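Local coordinates for acyl carrier protein (Leishmania major, PDB 5ZWT), which probably carries the growing acyl chain during fatty acid biosynthesis, tethered through a phosphopantetheine arm that this apo form lacks, at residues 9-14 with 67-72. The protein carries 1 engineered substitution. Sequence-based numbering, arbitrary orientation.
Sequences TRVLEV and QSIPDA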
loop_
_atom_site.group_PDB
_atom_site.type_symbol
_atom_site.label_atom_id
_atom_site.label_comp_id
_atom_site.label_asym_id
_atom_site.label_seq_id
_atom_site.Cartn_x
_atom_site.Cartn_y
_atom_site.Cartn_z
ATOM N N THR A 9 6.928 -0.295 3.077
ATOM C CA THR A 9 7.507 0.809 2.313
ATOM C C THR A 9 7.277 2.137 3.015
ATOM O O THR A 9 8.170 3.006 3.068
ATOM C CB THR A 9 6.888 0.841 0.911
ATOM O OG1 THR A 9 7.161 -0.388 0.214
ATOM C CG2 THR A 9 7.419 2.016 0.109
ATOM N N ARG A 10 6.083 2.322 3.565
ATOM C CA ARG A 10 5.844 3.599 4.212
ATOM C C ARG A 10 6.479 3.644 5.597
ATOM O O ARG A 10 6.955 4.703 6.006
ATOM C CB ARG A 10 4.343 3.881 4.250
ATOM C CG ARG A 10 3.750 4.083 2.839
ATOM C CD ARG A 10 2.239 3.986 2.855
ATOM N NE ARG A 10 1.634 4.902 3.812
ATOM C CZ ARG A 10 0.339 4.883 4.128
ATOM N NH1 ARG A 10 -0.465 3.998 3.552
ATOM N NH2 ARG A 10 -0.154 5.742 5.015
ATOM N N VAL A 11 6.562 2.515 6.307
ATOM C CA VAL A 11 7.267 2.556 7.591
ATOM C C VAL A 11 8.744 2.851 7.380
ATOM O O VAL A 11 9.348 3.629 8.136
ATOM C CB VAL A 11 7.065 1.254 8.388
ATOM C CG1 VAL A 11 7.976 1.258 9.637
ATOM C CG2 VAL A 11 5.618 1.133 8.808
ATOM N N LEU A 12 9.341 2.278 6.328
ATOM C CA LEU A 12 10.771 2.482 6.095
ATOM C C LEU A 12 11.064 3.951 5.883
ATOM O O LEU A 12 12.070 4.462 6.386
ATOM C CB LEU A 12 11.264 1.668 4.889
ATOM C CG LEU A 12 11.404 0.145 5.042
ATOM C CD1 LEU A 12 11.658 -0.489 3.694
ATOM C CD2 LEU A 12 12.519 -0.206 6.012
ATOM N N GLU A 13 10.172 4.662 5.187
ATOM C CA GLU A 13 10.456 6.064 4.897
ATOM C C GLU A 13 10.222 6.936 6.117
ATOM O O GLU A 13 10.971 7.904 6.344
ATOM C CB GLU A 13 9.596 6.546 3.725
ATOM C CG GLU A 13 10.337 7.445 2.728
ATOM C CD GLU A 13 11.491 6.723 2.047
ATOM O OE1 GLU A 13 11.305 5.565 1.620
ATOM O OE2 GLU A 13 12.594 7.305 1.962
ATOM N N VAL A 14 9.250 6.574 6.958
ATOM C CA VAL A 14 9.089 7.281 8.224
ATOM C C VAL A 14 10.357 7.155 9.059
ATOM O O VAL A 14 10.863 8.144 9.602
ATOM C CB VAL A 14 7.860 6.757 8.995
ATOM C CG1 VAL A 14 7.835 7.346 10.409
ATOM C CG2 VAL A 14 6.591 7.132 8.237
ATOM N N GLN A 67 9.031 -2.181 18.882
ATOM C CA GLN A 67 10.441 -1.891 19.127
ATOM C C GLN A 67 11.323 -2.158 17.911
ATOM O O GLN A 67 12.556 -2.116 18.022
ATOM C CB GLN A 67 10.955 -2.699 20.328
ATOM C CG GLN A 67 10.308 -2.343 21.656
ATOM C CD GLN A 67 10.670 -0.938 22.108
ATOM O OE1 GLN A 67 11.752 -0.435 21.797
ATOM N NE2 GLN A 67 9.784 -0.314 22.886
ATOM N N SER A 68 10.734 -2.438 16.763
ATOM C CA SER A 68 11.489 -2.743 15.559
ATOM C C SER A 68 10.576 -2.468 14.381
ATOM O O SER A 68 9.359 -2.330 14.537
ATOM C CB SER A 68 11.945 -4.200 15.548
ATOM O OG SER A 68 10.814 -5.052 15.363
ATOM N N ILE A 69 11.163 -2.435 13.191
ATOM C CA ILE A 69 10.342 -2.253 11.997
ATOM C C ILE A 69 9.427 -3.455 11.774
ATOM O O ILE A 69 8.252 -3.253 11.422
ATOM C CB ILE A 69 11.213 -1.912 10.777
ATOM C CG1 ILE A 69 11.789 -0.493 10.993
ATOM C CG2 ILE A 69 10.410 -2.015 9.481
ATOM C CD1 ILE A 69 12.448 0.106 9.765
ATOM N N PRO A 70 9.873 -4.708 11.963
ATOM C CA PRO A 70 8.892 -5.809 11.906
ATOM C C PRO A 70 7.740 -5.634 12.888
ATOM O O PRO A 70 6.587 -5.884 12.523
ATOM C CB PRO A 70 9.739 -7.054 12.214
ATOM C CG PRO A 70 11.112 -6.701 11.763
ATOM C CD PRO A 70 11.259 -5.209 11.972
ATOM N N ASP A 71 8.007 -5.183 14.116
ATOM C CA ASP A 71 6.914 -4.969 15.066
ATOM C C ASP A 71 5.903 -3.975 14.508
ATOM O O ASP A 71 4.686 -4.199 14.569
ATOM C CB ASP A 71 7.437 -4.466 16.424
ATOM C CG ASP A 71 8.249 -5.503 17.189
ATOM O OD1 ASP A 71 8.139 -6.717 16.881
ATOM O OD2 ASP A 71 8.950 -5.098 18.156
ATOM N N ALA A 72 6.396 -2.863 13.951
ATOM C CA ALA A 72 5.507 -1.839 13.415
ATOM C C ALA A 72 4.717 -2.346 12.221
ATOM O O ALA A 72 3.506 -2.115 12.131
ATOM C CB ALA A 72 6.306 -0.599 12.999
#
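In the hydrophobic core of the acyl carrier protein helical bundle, helix 3-16 meets the first turn of helix 69-78 through Val11, Leu12, Ile69 and Ala72. The contact is wholly apolar, and the backbones come closest at Val11 and Ile69, whose CA atoms are 7.2 Å apart. The side chain of Val11 points toward helix 69-78, and its CG1 methyl touches two side chains about one turn apart: Ile69 CG2 at 4.1 Å and Ala72 CB at 4.2 Å. With CG1 trans to the backbone nitrogen and beside the carbonyl carbon (chi1 172°), it is this methyl and not CG2 that meets them, and the side chains of Val11 and Ile69 lie alongside each other, running opposite ways. Ile69 divides its two branches between neighbours: CG2 goes to Val11, while the longer arm, ending in CD1, reaches Leu12 CD2 at 3.8 Å. Those two side chains cross nearly at right angles, Leu12 coming in from the flank of its helix with CD2. Ile69 also packs on Leu8 and Val15, and Ala72 rests on Ile50 of helix 40-53, so a third helix joins the same core. The turn bearing Ile69 is fixed at its start by Ser68, the N-cap, whose OG accepts from Asp71 N at 3.1 Å. The carboxylate of Asp71 reaches further back along the chain, where OD2 accepts from Gln67 N at 3.0 Å through its anti lone pair. This aliphatic packing joins the first and last helices of the chain in the four-helix bundle of acyl carrier proteins.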